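Local coordinates for hypothetical protein (Staphylococcus aureus subsp. aureus, PDB 1QYI) that is of unknown function but is probably a hydrolase of the haloacid dehalogenase (HAD) superfamily, at residues A[26-31]-A[42-47]; A[146-151]-A[172-177]; A[181-186]-A[197-202]; A[289-294]-A[303-308]. All coordinates share one frame; numbering follows the deposited sequence.

Contact 1. Residues A[26-31]-A[42-47]; sequences VYELLM and IDWETL
The indole of Trp44 is set against the last turns of helix 16-31 by Tyr27 and Glu28, in the helical region between strands 3-6 and 233-237, probably the cap of a HAD-like fold. Tyr27 and Trp44 meet rim to rim: the ring planes stand at 79°, and CD2 of Tyr27 comes 3.5 Å from CH2 of Trp44, close to the indole plane. Glu28 uses its aliphatic part instead. Glu28 CG lies 3.3 Å above the indole plane of Trp44, displaced toward the rim and nearest to NE1, while Ile42 O sits on the other side of the plane, also near the rim. With CG anti to the backbone N (chi1 -166°) and the chain extended beyond it, the methylene crosses the indole and the carboxylate continues to Lys204, with which OE1 makes a salt bridge. The indole NE1 is hydrogen-bonded to Asp32, just past the helix, which helps fix the rotation of the ring. His41 stacks on Trp44 as well. On the phenol side the connection is made through water: one molecule lies at the edge of the Tyr27 ring, 3.0 Å from Tyr27 OH, and accepts a hydrogen bond from Ile42 N at 3.1 Å.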
loop_
_atom_site.group_PDB
_atom_site.type_symbol
_atom_site.label_atom_id
_atom_site.label_comp_id
_atom_site.label_asym_id
_atom_site.label_seq_id
_atom_site.Cartn_x
_atom_site.Cartn_y
_atom_site.Cartn_z
ATOM N N VAL A 26 -14.027 3.745 1.437
ATOM C CA VAL A 26 -15.139 3.982 0.530
ATOM C C VAL A 26 -16.463 3.820 1.278
ATOM O O VAL A 26 -17.364 4.659 1.178
ATOM C CB VAL A 26 -15.078 2.986 -0.645
ATOM C CG1 VAL A 26 -16.130 3.325 -1.687
ATOM C CG2 VAL A 26 -13.693 3.008 -1.260
ATOM N N TYR A 27 -16.564 2.748 2.055
ATOM C CA TYR A 27 -17.780 2.475 2.817
ATOM C C TYR A 27 -18.091 3.566 3.867
ATOM O O TYR A 27 -19.232 3.998 4.003
ATOM C CB TYR A 27 -17.663 1.081 3.466
ATOM C CG TYR A 27 -18.978 0.445 3.877
ATOM C CD1 TYR A 27 -20.001 0.209 2.945
ATOM C CD2 TYR A 27 -19.200 0.074 5.202
ATOM C CE1 TYR A 27 -21.215 -0.380 3.337
ATOM C CE2 TYR A 27 -20.395 -0.510 5.604
ATOM C CZ TYR A 27 -21.399 -0.733 4.682
ATOM O OH TYR A 27 -22.587 -1.274 5.123
ATOM N N GLU A 28 -17.087 4.026 4.603
ATOM C CA GLU A 28 -17.339 5.061 5.595
ATOM C C GLU A 28 -17.739 6.374 4.946
ATOM O O GLU A 28 -18.506 7.156 5.509
ATOM C CB GLU A 28 -16.111 5.319 6.437
ATOM C CG GLU A 28 -16.412 6.123 7.680
ATOM C CD GLU A 28 -15.171 6.713 8.287
ATOM O OE1 GLU A 28 -14.074 6.118 8.107
ATOM O OE2 GLU A 28 -15.301 7.767 8.957
ATOM N N LEU A 29 -17.191 6.628 3.769
ATOM C CA LEU A 29 -17.499 7.843 3.031
ATOM C C LEU A 29 -18.900 7.734 2.426
ATOM O O LEU A 29 -19.445 8.708 1.896
ATOM C CB LEU A 29 -16.468 8.040 1.918
ATOM C CG LEU A 29 -15.500 9.223 1.973
ATOM C CD1 LEU A 29 -15.152 9.589 3.409
ATOM C CD2 LEU A 29 -14.241 8.838 1.196
ATOM N N LEU A 30 -19.502 6.555 2.530
ATOM C CA LEU A 30 -20.818 6.351 1.940
ATOM C C LEU A 30 -21.984 6.275 2.914
ATOM O O LEU A 30 -23.046 6.835 2.639
ATOM C CB LEU A 30 -20.777 5.088 1.085
ATOM C CG LEU A 30 -21.160 5.135 -0.387
ATOM C CD1 LEU A 30 -20.712 6.389 -1.103
ATOM C CD2 LEU A 30 -20.510 3.927 -0.993
HETATM N N MSE A 31 -21.775 5.603 4.044
HETATM C CA MSE A 31 -22.819 5.413 5.051
HETATM C C MSE A 31 -22.746 6.350 6.245
HETATM O O MSE A 31 -23.773 6.647 6.851
HETATM C CB MSE A 31 -22.795 3.972 5.586
HETATM C CG MSE A 31 -22.733 2.892 4.516
HETATM SE SE MSE A 31 -24.156 3.034 3.197
HETATM C CE MSE A 31 -25.051 1.349 3.618
ATOM N N ILE A 42 -23.092 -0.538 10.455
ATOM C CA ILE A 42 -22.599 -1.031 11.728
ATOM C C ILE A 42 -21.683 0.005 12.377
ATOM O O ILE A 42 -21.116 0.861 11.697
ATOM C CB ILE A 42 -21.861 -2.371 11.528
ATOM C CG1 ILE A 42 -21.553 -2.991 12.888
ATOM C CG2 ILE A 42 -20.608 -2.166 10.688
ATOM C CD1 ILE A 42 -21.073 -4.401 12.801
ATOM N N ASP A 43 -21.563 -0.051 13.698
ATOM C CA ASP A 43 -20.710 0.884 14.418
ATOM C C ASP A 43 -19.256 0.579 14.074
ATOM O O ASP A 43 -18.773 -0.531 14.298
ATOM C CB ASP A 43 -20.942 0.752 15.922
ATOM C CG ASP A 43 -20.264 1.852 16.718
ATOM O OD1 ASP A 43 -20.372 1.840 17.958
ATOM O OD2 ASP A 43 -19.629 2.739 16.116
ATOM N N TRP A 44 -18.569 1.561 13.508
ATOM C CA TRP A 44 -17.175 1.406 13.106
ATOM C C TRP A 44 -16.298 0.884 14.224
ATOM O O TRP A 44 -15.414 0.060 14.000
ATOM C CB TRP A 44 -16.625 2.748 12.663
ATOM C CG TRP A 44 -17.430 3.397 11.617
ATOM C CD1 TRP A 44 -17.829 4.697 11.587
ATOM C CD2 TRP A 44 -17.899 2.802 10.407
ATOM N NE1 TRP A 44 -18.503 4.961 10.423
ATOM C CE2 TRP A 44 -18.542 3.814 9.663
ATOM C CE3 TRP A 44 -17.792 1.521 9.844
ATOM C CZ2 TRP A 44 -19.130 3.581 8.421
ATOM C CZ3 TRP A 44 -18.376 1.286 8.600
ATOM C CH2 TRP A 44 -19.014 2.319 7.895
ATOM N N GLU A 45 -16.542 1.381 15.430
ATOM C CA GLU A 45 -15.751 0.995 16.580
ATOM C C GLU A 45 -15.992 -0.439 17.052
ATOM O O GLU A 45 -15.368 -0.890 18.010
ATOM C CB GLU A 45 -15.996 1.982 17.721
ATOM C CG GLU A 45 -15.108 1.745 18.923
ATOM C CD GLU A 45 -15.345 2.736 20.038
ATOM O OE1 GLU A 45 -14.778 2.528 21.133
ATOM O OE2 GLU A 45 -16.084 3.725 19.821
ATOM N N THR A 46 -16.886 -1.165 16.388
ATOM C CA THR A 46 -17.137 -2.543 16.790
ATOM C C THR A 46 -16.948 -3.547 15.646
ATOM O O THR A 46 -17.338 -4.709 15.755
ATOM C CB THR A 46 -18.554 -2.711 17.413
ATOM O OG1 THR A 46 -19.563 -2.236 16.508
ATOM C CG2 THR A 46 -18.640 -1.940 18.723
ATOM N N LEU A 47 -16.326 -3.099 14.559
ATOM C CA LEU A 47 -16.069 -3.956 13.396
ATOM C C LEU A 47 -15.256 -5.207 13.752
ATOM O O LEU A 47 -14.423 -5.173 14.656
ATOM C CB LEU A 47 -15.308 -3.170 12.329
ATOM C CG LEU A 47 -16.006 -1.999 11.650
ATOM C CD1 LEU A 47 -14.967 -1.128 10.966
ATOM C CD2 LEU A 47 -17.030 -2.510 10.665
HETATM O O HOH W 1 -23.039 -2.308 7.920
#

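Contact 2. Residues A[146-151]-A[172-177]; sequences NIYAAL and ALWTLA
Tyr148 and Trp174 reach toward each other from segments whose nearest CA atoms, their own, are 11.5 Å apart. The close part of the contact is therefore small, with 63 Å² buried in all, and it is made by the hydroxyl end of Tyr148 and the NE1 and CD1 atoms of Trp174, the side chains crossing at about a right angle. Tyr148 OH comes to 3.3 Å from Trp174 NE1 and 3.4 Å from Trp174 CD1. The indole is carried there with CG anti to the backbone N (chi1 -172°). Asp79 of helix 77-93 ties the two residues together: its OD1 accepts a hydrogen bond from Trp174 NE1 and forms a weak one with Tyr148 OH, so one carboxylate oxygen serves both polar ends, while Phe82 packs edge-to-face with the indole. Away from this point the two segments diverge. Leu151 CD2 and Leu173 CD1 remain 7.3 Å apart, each side chain packing on helix 77-93, and Ala149 and Ala172 lie on exposed surfaces. The arrangement, three helices joined through one carboxylate, is that of a helical-bundle interior, here in what is probably the cap domain.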
loop_
_atom_site.group_PDB
_atom_site.type_symbol
_atom_site.label_atom_id
_atom_site.label_comp_id
_atom_site.label_asym_id
_atom_site.label_seq_id
_atom_site.Cartn_x
_atom_site.Cartn_y
_atom_site.Cartn_z
ATOM N N ASN A 146 -4.429 8.231 -17.499
ATOM C CA ASN A 146 -5.544 7.891 -18.388
ATOM C C ASN A 146 -6.798 7.529 -17.600
ATOM O O ASN A 146 -7.913 7.854 -18.007
ATOM C CB ASN A 146 -5.155 6.707 -19.285
ATOM C CG ASN A 146 -3.867 6.949 -20.044
ATOM O OD1 ASN A 146 -3.774 7.887 -20.833
ATOM N ND2 ASN A 146 -2.862 6.104 -19.809
ATOM N N ILE A 147 -6.611 6.837 -16.481
ATOM C CA ILE A 147 -7.733 6.437 -15.640
ATOM C C ILE A 147 -8.416 7.675 -15.075
ATOM O O ILE A 147 -9.642 7.750 -15.037
ATOM C CB ILE A 147 -7.266 5.548 -14.470
ATOM C CG1 ILE A 147 -6.684 4.239 -15.018
ATOM C CG2 ILE A 147 -8.431 5.285 -13.513
ATOM C CD1 ILE A 147 -5.993 3.387 -13.985
ATOM N N TYR A 148 -7.620 8.644 -14.633
ATOM C CA TYR A 148 -8.167 9.881 -14.085
ATOM C C TYR A 148 -8.905 10.689 -15.146
ATOM O O TYR A 148 -9.868 11.392 -14.846
ATOM C CB TYR A 148 -7.054 10.724 -13.444
ATOM C CG TYR A 148 -6.848 10.408 -11.983
ATOM C CD1 TYR A 148 -6.179 9.250 -11.583
ATOM C CD2 TYR A 148 -7.419 11.214 -10.995
ATOM C CE1 TYR A 148 -6.094 8.896 -10.232
ATOM C CE2 TYR A 148 -7.341 10.868 -9.647
ATOM C CZ TYR A 148 -6.682 9.709 -9.271
ATOM O OH TYR A 148 -6.656 9.352 -7.940
ATOM N N ALA A 149 -8.449 10.582 -16.388
ATOM C CA ALA A 149 -9.073 11.295 -17.495
ATOM C C ALA A 149 -10.453 10.699 -17.785
ATOM O O ALA A 149 -11.409 11.431 -18.038
ATOM C CB ALA A 149 -8.187 11.216 -18.742
ATOM N N ALA A 150 -10.555 9.373 -17.746
ATOM C CA ALA A 150 -11.824 8.695 -17.994
ATOM C C ALA A 150 -12.819 9.084 -16.908
ATOM O O ALA A 150 -13.985 9.371 -17.186
ATOM C CB ALA A 150 -11.620 7.185 -17.999
ATOM N N LEU A 151 -12.345 9.091 -15.665
ATOM C CA LEU A 151 -13.171 9.445 -14.518
ATOM C C LEU A 151 -13.731 10.854 -14.654
ATOM O O LEU A 151 -14.873 11.112 -14.272
ATOM C CB LEU A 151 -12.348 9.342 -13.228
ATOM C CG LEU A 151 -12.911 10.030 -11.983
ATOM C CD1 LEU A 151 -14.282 9.473 -11.673
ATOM C CD2 LEU A 151 -11.967 9.831 -10.811
ATOM N N ALA A 172 -9.280 18.255 -3.642
ATOM C CA ALA A 172 -9.842 18.381 -2.308
ATOM C C ALA A 172 -10.533 17.077 -1.903
ATOM O O ALA A 172 -10.383 16.616 -0.770
ATOM C CB ALA A 172 -10.832 19.547 -2.253
ATOM N N LEU A 173 -11.289 16.481 -2.824
ATOM C CA LEU A 173 -11.980 15.227 -2.532
ATOM C C LEU A 173 -10.947 14.117 -2.339
ATOM O O LEU A 173 -11.101 13.268 -1.463
ATOM C CB LEU A 173 -12.917 14.834 -3.682
ATOM C CG LEU A 173 -14.149 13.940 -3.437
ATOM C CD1 LEU A 173 -14.320 13.052 -4.650
ATOM C CD2 LEU A 173 -14.014 13.096 -2.178
ATOM N N TRP A 174 -9.899 14.132 -3.161
ATOM C CA TRP A 174 -8.849 13.121 -3.083
ATOM C C TRP A 174 -8.134 13.196 -1.736
ATOM O O TRP A 174 -7.746 12.176 -1.162
ATOM C CB TRP A 174 -7.822 13.320 -4.202
ATOM C CG TRP A 174 -6.816 12.200 -4.295
ATOM C CD1 TRP A 174 -6.927 11.064 -5.039
ATOM C CD2 TRP A 174 -5.582 12.089 -3.570
ATOM N NE1 TRP A 174 -5.842 10.251 -4.834
ATOM C CE2 TRP A 174 -5.001 10.854 -3.955
ATOM C CE3 TRP A 174 -4.912 12.908 -2.662
ATOM C CZ2 TRP A 174 -3.761 10.420 -3.420
ATOM C CZ3 TRP A 174 -3.692 12.470 -2.141
ATOM C CH2 TRP A 174 -3.127 11.241 -2.534
ATOM N N THR A 175 -7.954 14.423 -1.254
ATOM C CA THR A 175 -7.308 14.681 0.024
ATOM C C THR A 175 -8.178 14.166 1.164
ATOM O O THR A 175 -7.672 13.601 2.128
ATOM C CB THR A 175 -7.033 16.195 0.181
ATOM O OG1 THR A 175 -6.184 16.621 -0.889
ATOM C CG2 THR A 175 -6.349 16.505 1.504
ATOM N N LEU A 176 -9.490 14.348 1.035
ATOM C CA LEU A 176 -10.430 13.877 2.043
ATOM C C LEU A 176 -10.358 12.367 2.172
ATOM O O LEU A 176 -10.090 11.839 3.255
ATOM C CB LEU A 176 -11.866 14.262 1.683
ATOM C CG LEU A 176 -12.943 13.690 2.613
ATOM C CD1 LEU A 176 -12.692 14.142 4.052
ATOM C CD2 LEU A 176 -14.324 14.133 2.141
ATOM N N ALA A 177 -10.602 11.678 1.062
ATOM C CA ALA A 177 -10.589 10.226 1.022
ATOM C C ALA A 177 -9.266 9.679 1.515
ATOM O O ALA A 177 -9.222 8.655 2.186
ATOM C CB ALA A 177 -10.842 9.753 -0.393
#

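Contact 3. Residues A[181-186]-A[197-202]; sequences YQEWYL and KIARTT
Glu183 extends its carboxylate from helix 172-195 to the backbone of the loop that follows, where it accepts from two successive peptide N-H groups. Arg200 N donates to Glu183 OE1 at 2.8 Å and 165°, meeting that oxygen on its syn side but 31° out of the carboxylate plane. Thr201 N donates to Glu183 OE2 at 3.0 Å and 167°, using the syn lone pair. Both bonds are nearly straight, and together they fix the rotation of the carboxylate. Thr201 OG1 also stands 3.0 Å from Glu183 OE2, although its proton has another acceptor within reach; Ser188 OG adds a hydrogen bond to OE2. Ala199 CB packs beside Glu183 OE2 at 3.4 Å. Gathering donors in this way would probably stabilise the ionised form of this buried glutamate. Arg200 CB lies 3.3 Å from Glu183 OE1, yet the guanidinium leads elsewhere, forming salt bridges through NE with Glu112 and through NH1 with Glu179. The carboxylate thus anchors the loop back along the helix it has just left. On other sides of that helix Tyr181 packs on helices 16-31 and 77-93, and Trp184 on Val21 of helix 16-31.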
loop_
_atom_site.group_PDB
_atom_site.type_symbol
_atom_site.label_atom_id
_atom_site.label_comp_id
_atom_site.label_asym_id
_atom_site.label_seq_id
_atom_site.Cartn_x
_atom_site.Cartn_y
_atom_site.Cartn_z
ATOM N N TYR A 181 -8.492 7.326 4.971
ATOM C CA TYR A 181 -7.782 6.052 4.908
ATOM C C TYR A 181 -6.619 6.005 5.909
ATOM O O TYR A 181 -6.411 5.005 6.619
ATOM C CB TYR A 181 -7.269 5.821 3.485
ATOM C CG TYR A 181 -6.350 4.633 3.338
ATOM C CD1 TYR A 181 -5.006 4.716 3.721
ATOM C CD2 TYR A 181 -6.808 3.430 2.791
ATOM C CE1 TYR A 181 -4.146 3.646 3.559
ATOM C CE2 TYR A 181 -5.953 2.353 2.627
ATOM C CZ TYR A 181 -4.625 2.469 3.013
ATOM O OH TYR A 181 -3.766 1.412 2.856
ATOM N N GLN A 182 -5.876 7.108 5.965
ATOM C CA GLN A 182 -4.727 7.209 6.849
ATOM C C GLN A 182 -5.119 7.082 8.318
ATOM O O GLN A 182 -4.405 6.453 9.104
ATOM C CB GLN A 182 -3.972 8.523 6.582
ATOM C CG GLN A 182 -3.262 8.545 5.228
ATOM C CD GLN A 182 -2.113 7.546 5.144
ATOM O OE1 GLN A 182 -1.006 7.830 5.598
ATOM N NE2 GLN A 182 -2.377 6.364 4.580
ATOM N N GLU A 183 -6.254 7.662 8.698
ATOM C CA GLU A 183 -6.682 7.559 10.086
ATOM C C GLU A 183 -7.103 6.118 10.347
ATOM O O GLU A 183 -6.816 5.549 11.400
ATOM C CB GLU A 183 -7.833 8.517 10.389
ATOM C CG GLU A 183 -7.607 9.242 11.691
ATOM C CD GLU A 183 -8.773 10.105 12.122
ATOM O OE1 GLU A 183 -9.180 10.995 11.344
ATOM O OE2 GLU A 183 -9.274 9.895 13.246
ATOM N N TRP A 184 -7.786 5.536 9.370
ATOM C CA TRP A 184 -8.217 4.152 9.453
ATOM C C TRP A 184 -6.988 3.270 9.692
ATOM O O TRP A 184 -6.972 2.434 10.593
ATOM C CB TRP A 184 -8.883 3.749 8.139
ATOM C CG TRP A 184 -10.397 3.766 8.152
ATOM C CD1 TRP A 184 -11.225 4.198 7.157
ATOM C CD2 TRP A 184 -11.242 3.225 9.177
ATOM N NE1 TRP A 184 -12.538 3.946 7.498
ATOM C CE2 TRP A 184 -12.575 3.343 8.721
ATOM C CE3 TRP A 184 -10.999 2.631 10.422
ATOM C CZ2 TRP A 184 -13.660 2.910 9.474
ATOM C CZ3 TRP A 184 -12.076 2.200 11.172
ATOM C CH2 TRP A 184 -13.398 2.335 10.686
ATOM N N TYR A 185 -5.951 3.486 8.889
ATOM C CA TYR A 185 -4.732 2.702 8.983
ATOM C C TYR A 185 -3.824 3.024 10.169
ATOM O O TYR A 185 -3.606 2.170 11.030
ATOM C CB TYR A 185 -3.943 2.829 7.680
ATOM C CG TYR A 185 -2.963 1.702 7.409
ATOM C CD1 TYR A 185 -1.733 1.637 8.064
ATOM C CD2 TYR A 185 -3.268 0.706 6.482
ATOM C CE1 TYR A 185 -0.827 0.605 7.792
ATOM C CE2 TYR A 185 -2.380 -0.322 6.206
ATOM C CZ TYR A 185 -1.163 -0.366 6.857
ATOM O OH TYR A 185 -0.279 -1.369 6.548
ATOM N N LEU A 186 -3.282 4.237 10.216
ATOM C CA LEU A 186 -2.380 4.613 11.308
ATOM C C LEU A 186 -3.091 4.764 12.643
ATOM O O LEU A 186 -2.482 4.594 13.702
ATOM C CB LEU A 186 -1.668 5.926 10.982
ATOM C CG LEU A 186 -1.013 6.031 9.603
ATOM C CD1 LEU A 186 -0.629 7.478 9.348
ATOM C CD2 LEU A 186 0.204 5.109 9.509
ATOM N N LYS A 197 -2.049 16.468 11.170
ATOM C CA LYS A 197 -3.422 16.936 11.083
ATOM C C LYS A 197 -4.164 16.392 12.284
ATOM O O LYS A 197 -3.759 15.378 12.854
ATOM C CB LYS A 197 -4.098 16.421 9.808
ATOM C CG LYS A 197 -3.442 16.880 8.532
ATOM C CD LYS A 197 -4.063 16.220 7.330
ATOM C CE LYS A 197 -3.367 16.685 6.070
ATOM N NZ LYS A 197 -3.879 16.019 4.849
ATOM N N ILE A 198 -5.242 17.083 12.658
ATOM C CA ILE A 198 -6.088 16.712 13.787
ATOM C C ILE A 198 -6.983 15.560 13.353
ATOM O O ILE A 198 -7.526 15.562 12.242
ATOM C CB ILE A 198 -6.954 17.930 14.265
ATOM C CG1 ILE A 198 -6.055 18.991 14.909
ATOM C CG2 ILE A 198 -7.963 17.509 15.313
ATOM C CD1 ILE A 198 -5.137 19.688 13.934
ATOM N N ALA A 199 -7.111 14.569 14.233
ATOM C CA ALA A 199 -7.909 13.384 13.972
ATOM C C ALA A 199 -9.390 13.689 13.926
ATOM O O ALA A 199 -9.898 14.523 14.683
ATOM C CB ALA A 199 -7.639 12.335 15.028
ATOM N N ARG A 200 -10.082 13.001 13.030
ATOM C CA ARG A 200 -11.511 13.186 12.882
ATOM C C ARG A 200 -12.265 12.409 13.948
ATOM O O ARG A 200 -13.259 12.893 14.476
ATOM C CB ARG A 200 -11.956 12.725 11.496
ATOM C CG ARG A 200 -11.516 13.643 10.395
ATOM C CD ARG A 200 -12.357 13.441 9.151
ATOM N NE ARG A 200 -12.198 14.573 8.240
ATOM C CZ ARG A 200 -11.106 14.807 7.522
ATOM N NH1 ARG A 200 -10.077 13.976 7.595
ATOM N NH2 ARG A 200 -11.029 15.891 6.765
ATOM N N THR A 201 -11.783 11.214 14.270
ATOM C CA THR A 201 -12.438 10.360 15.261
ATOM C C THR A 201 -11.590 10.166 16.521
ATOM O O THR A 201 -10.520 10.758 16.669
ATOM C CB THR A 201 -12.734 8.956 14.666
ATOM O OG1 THR A 201 -11.503 8.237 14.472
ATOM C CG2 THR A 201 -13.443 9.089 13.320
ATOM N N THR A 202 -12.091 9.342 17.437
ATOM C CA THR A 202 -11.377 9.032 18.670
ATOM C C THR A 202 -11.552 7.563 18.969
ATOM O O THR A 202 -11.262 7.117 20.076
ATOM C CB THR A 202 -11.892 9.816 19.894
ATOM O OG1 THR A 202 -13.267 9.508 20.114
ATOM C CG2 THR A 202 -11.718 11.317 19.701
#

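Contact 4. Residues A[289-294]-A[303-308]; sequences SYIAAL and ESYINK
Ile291 and Ala292 form the side of helix 288-295 that meets Tyr305 of helix 302-307, while their neighbours along the helix face other parts of the protein. At the start, Ser289 points away from the second helix and packs on Ala264 of strand 263-264. Tyr290 turns to Asp327 and Ser330 of helix 325-334. Ile291 makes the closest approach, and its two branches divide the work. Ile291 CG2, anti to the backbone N, touches Tyr305 CD1 at 3.4 Å; CG1, beside that N (chi1 -64°), carries Ile291 CD1 to the backbone, 3.3 Å from Tyr305 O and 3.6 Å from Lys308 O, where the second helix ends. The two side chains run alongside one another, pointing opposite ways. These two short successive helices precede strand 318-322, and helix 288-295 packs on strand 263-264 at the edge of the parallel sheet, as in a HAD-like, Rossmann-type core. Between Ile291 and the next residue, the peptide itself lies over the phenol: Ile291 O is 4.1 Å above the centre of one face of the Tyr305 ring, and Ala292 N lies over that face too. Ala292 CA then approaches Tyr305 CE2 to 3.5 Å, and Ala292 CB meets Tyr305 CD2 at 3.8 Å. Beyond it, Ala293, like Ala292, packs on Ala264. The phenol continues past Ala292 to the end of helix 288-295, where Tyr305 OH is hydrogen-bonded to Gly296 O.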
loop_
_atom_site.group_PDB
_atom_site.type_symbol
_atom_site.label_atom_id
_atom_site.label_comp_id
_atom_site.label_asym_id
_atom_site.label_seq_id
_atom_site.Cartn_x
_atom_site.Cartn_y
_atom_site.Cartn_z
ATOM N N SER A 289 18.115 1.495 -1.211
ATOM C CA SER A 289 17.614 1.112 0.104
ATOM C C SER A 289 18.299 -0.146 0.618
ATOM O O SER A 289 18.570 -0.262 1.809
ATOM C CB SER A 289 16.102 0.904 0.065
ATOM O OG SER A 289 15.762 -0.146 -0.831
ATOM N N TYR A 290 18.600 -1.080 -0.278
ATOM C CA TYR A 290 19.276 -2.289 0.147
ATOM C C TYR A 290 20.696 -1.943 0.563
ATOM O O TYR A 290 21.240 -2.528 1.498
ATOM C CB TYR A 290 19.278 -3.342 -0.968
ATOM C CG TYR A 290 18.137 -4.331 -0.849
ATOM C CD1 TYR A 290 17.958 -5.072 0.320
ATOM C CD2 TYR A 290 17.201 -4.480 -1.879
ATOM C CE1 TYR A 290 16.874 -5.934 0.471
ATOM C CE2 TYR A 290 16.108 -5.340 -1.742
ATOM C CZ TYR A 290 15.947 -6.066 -0.559
ATOM O OH TYR A 290 14.862 -6.907 -0.400
ATOM N N ILE A 291 21.287 -0.969 -0.123
ATOM C CA ILE A 291 22.649 -0.533 0.172
ATOM C C ILE A 291 22.706 0.209 1.512
ATOM O O ILE A 291 23.699 0.135 2.243
ATOM C CB ILE A 291 23.184 0.381 -0.960
ATOM C CG1 ILE A 291 23.267 -0.429 -2.258
ATOM C CG2 ILE A 291 24.547 0.954 -0.585
ATOM C CD1 ILE A 291 23.783 0.345 -3.473
ATOM N N ALA A 292 21.626 0.919 1.822
ATOM C CA ALA A 292 21.524 1.666 3.063
ATOM C C ALA A 292 21.318 0.704 4.229
ATOM O O ALA A 292 21.808 0.933 5.334
ATOM C CB ALA A 292 20.365 2.638 2.981
ATOM N N ALA A 293 20.589 -0.374 3.968
ATOM C CA ALA A 293 20.301 -1.381 4.975
ATOM C C ALA A 293 21.518 -2.257 5.240
ATOM O O ALA A 293 21.593 -2.956 6.259
ATOM C CB ALA A 293 19.142 -2.240 4.524
ATOM N N LEU A 294 22.477 -2.205 4.328
ATOM C CA LEU A 294 23.676 -3.013 4.451
ATOM C C LEU A 294 24.816 -2.295 5.162
ATOM O O LEU A 294 25.349 -2.813 6.137
ATOM C CB LEU A 294 24.126 -3.470 3.061
ATOM C CG LEU A 294 25.056 -4.686 2.974
ATOM C CD1 LEU A 294 24.956 -5.324 1.594
ATOM C CD2 LEU A 294 26.465 -4.262 3.275
ATOM N N GLU A 303 24.805 9.626 -0.796
ATOM C CA GLU A 303 25.432 9.855 -2.089
ATOM C C GLU A 303 26.250 8.666 -2.562
ATOM O O GLU A 303 26.274 8.348 -3.753
ATOM C CB GLU A 303 26.334 11.082 -2.021
ATOM C CG GLU A 303 26.897 11.507 -3.364
ATOM C CD GLU A 303 27.461 12.908 -3.314
ATOM O OE1 GLU A 303 28.339 13.157 -2.456
ATOM O OE2 GLU A 303 27.032 13.756 -4.130
ATOM N N SER A 304 26.929 8.012 -1.631
ATOM C CA SER A 304 27.748 6.870 -1.993
ATOM C C SER A 304 26.875 5.674 -2.325
ATOM O O SER A 304 27.242 4.832 -3.144
ATOM C CB SER A 304 28.712 6.516 -0.857
ATOM O OG SER A 304 28.021 6.150 0.328
ATOM N N TYR A 305 25.710 5.607 -1.689
ATOM C CA TYR A 305 24.786 4.508 -1.928
ATOM C C TYR A 305 24.151 4.629 -3.310
ATOM O O TYR A 305 23.627 3.654 -3.854
ATOM C CB TYR A 305 23.695 4.488 -0.855
ATOM C CG TYR A 305 24.188 4.303 0.575
ATOM C CD1 TYR A 305 25.484 3.884 0.849
ATOM C CD2 TYR A 305 23.337 4.527 1.650
ATOM C CE1 TYR A 305 25.924 3.695 2.164
ATOM C CE2 TYR A 305 23.759 4.340 2.965
ATOM C CZ TYR A 305 25.054 3.927 3.216
ATOM O OH TYR A 305 25.484 3.761 4.511
ATOM N N ILE A 306 24.235 5.830 -3.880
ATOM C CA ILE A 306 23.673 6.143 -5.190
ATOM C C ILE A 306 24.667 5.948 -6.325
ATOM O O ILE A 306 24.313 5.444 -7.397
ATOM C CB ILE A 306 23.175 7.596 -5.198
ATOM C CG1 ILE A 306 22.035 7.727 -4.188
ATOM C CG2 ILE A 306 22.736 8.019 -6.591
ATOM C CD1 ILE A 306 21.539 9.137 -4.021
ATOM N N ASN A 307 25.917 6.335 -6.074
ATOM C CA ASN A 307 26.995 6.247 -7.065
ATOM C C ASN A 307 27.729 4.911 -7.123
ATOM O O ASN A 307 28.277 4.563 -8.167
ATOM C CB ASN A 307 28.017 7.355 -6.803
ATOM C CG ASN A 307 27.390 8.729 -6.754
ATOM O OD1 ASN A 307 27.994 9.674 -6.246
ATOM N ND2 ASN A 307 26.181 8.854 -7.290
ATOM N N LYS A 308 27.762 4.188 -6.003
ATOM C CA LYS A 308 28.429 2.890 -5.929
ATOM C C LYS A 308 27.422 1.772 -5.702
ATOM O O LYS A 308 27.062 1.462 -4.557
ATOM C CB LYS A 308 29.451 2.856 -4.794
ATOM C CG LYS A 308 30.684 3.703 -4.999
ATOM C CD LYS A 308 31.767 3.329 -3.978
ATOM C CE LYS A 308 32.966 4.287 -4.041
ATOM N NZ LYS A 308 32.606 5.689 -3.620
#

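In the fold
The four contacts follow one another in series along the chain, and they divide between two structural regions. Contacts 1, 2 and 3 belong to the helical part and touch one another: contacts 2 and 3 share helix 172-195, and Trp184 of contact 3 packs on Trp44 and Leu47 of contact 1. The centres of contacts 1 and 3 are about 13 Å apart. Leu29 of contact 1 meets Ala177 of contact 2. Contact 4 stands apart, beside the six-stranded parallel sheet, with its centre about 43 Å from that of contact 1 and about 34 Å from that of contact 3. Such a division, a helical cap joined to a sheet-based core, is consistent with a HAD-like hydrolase.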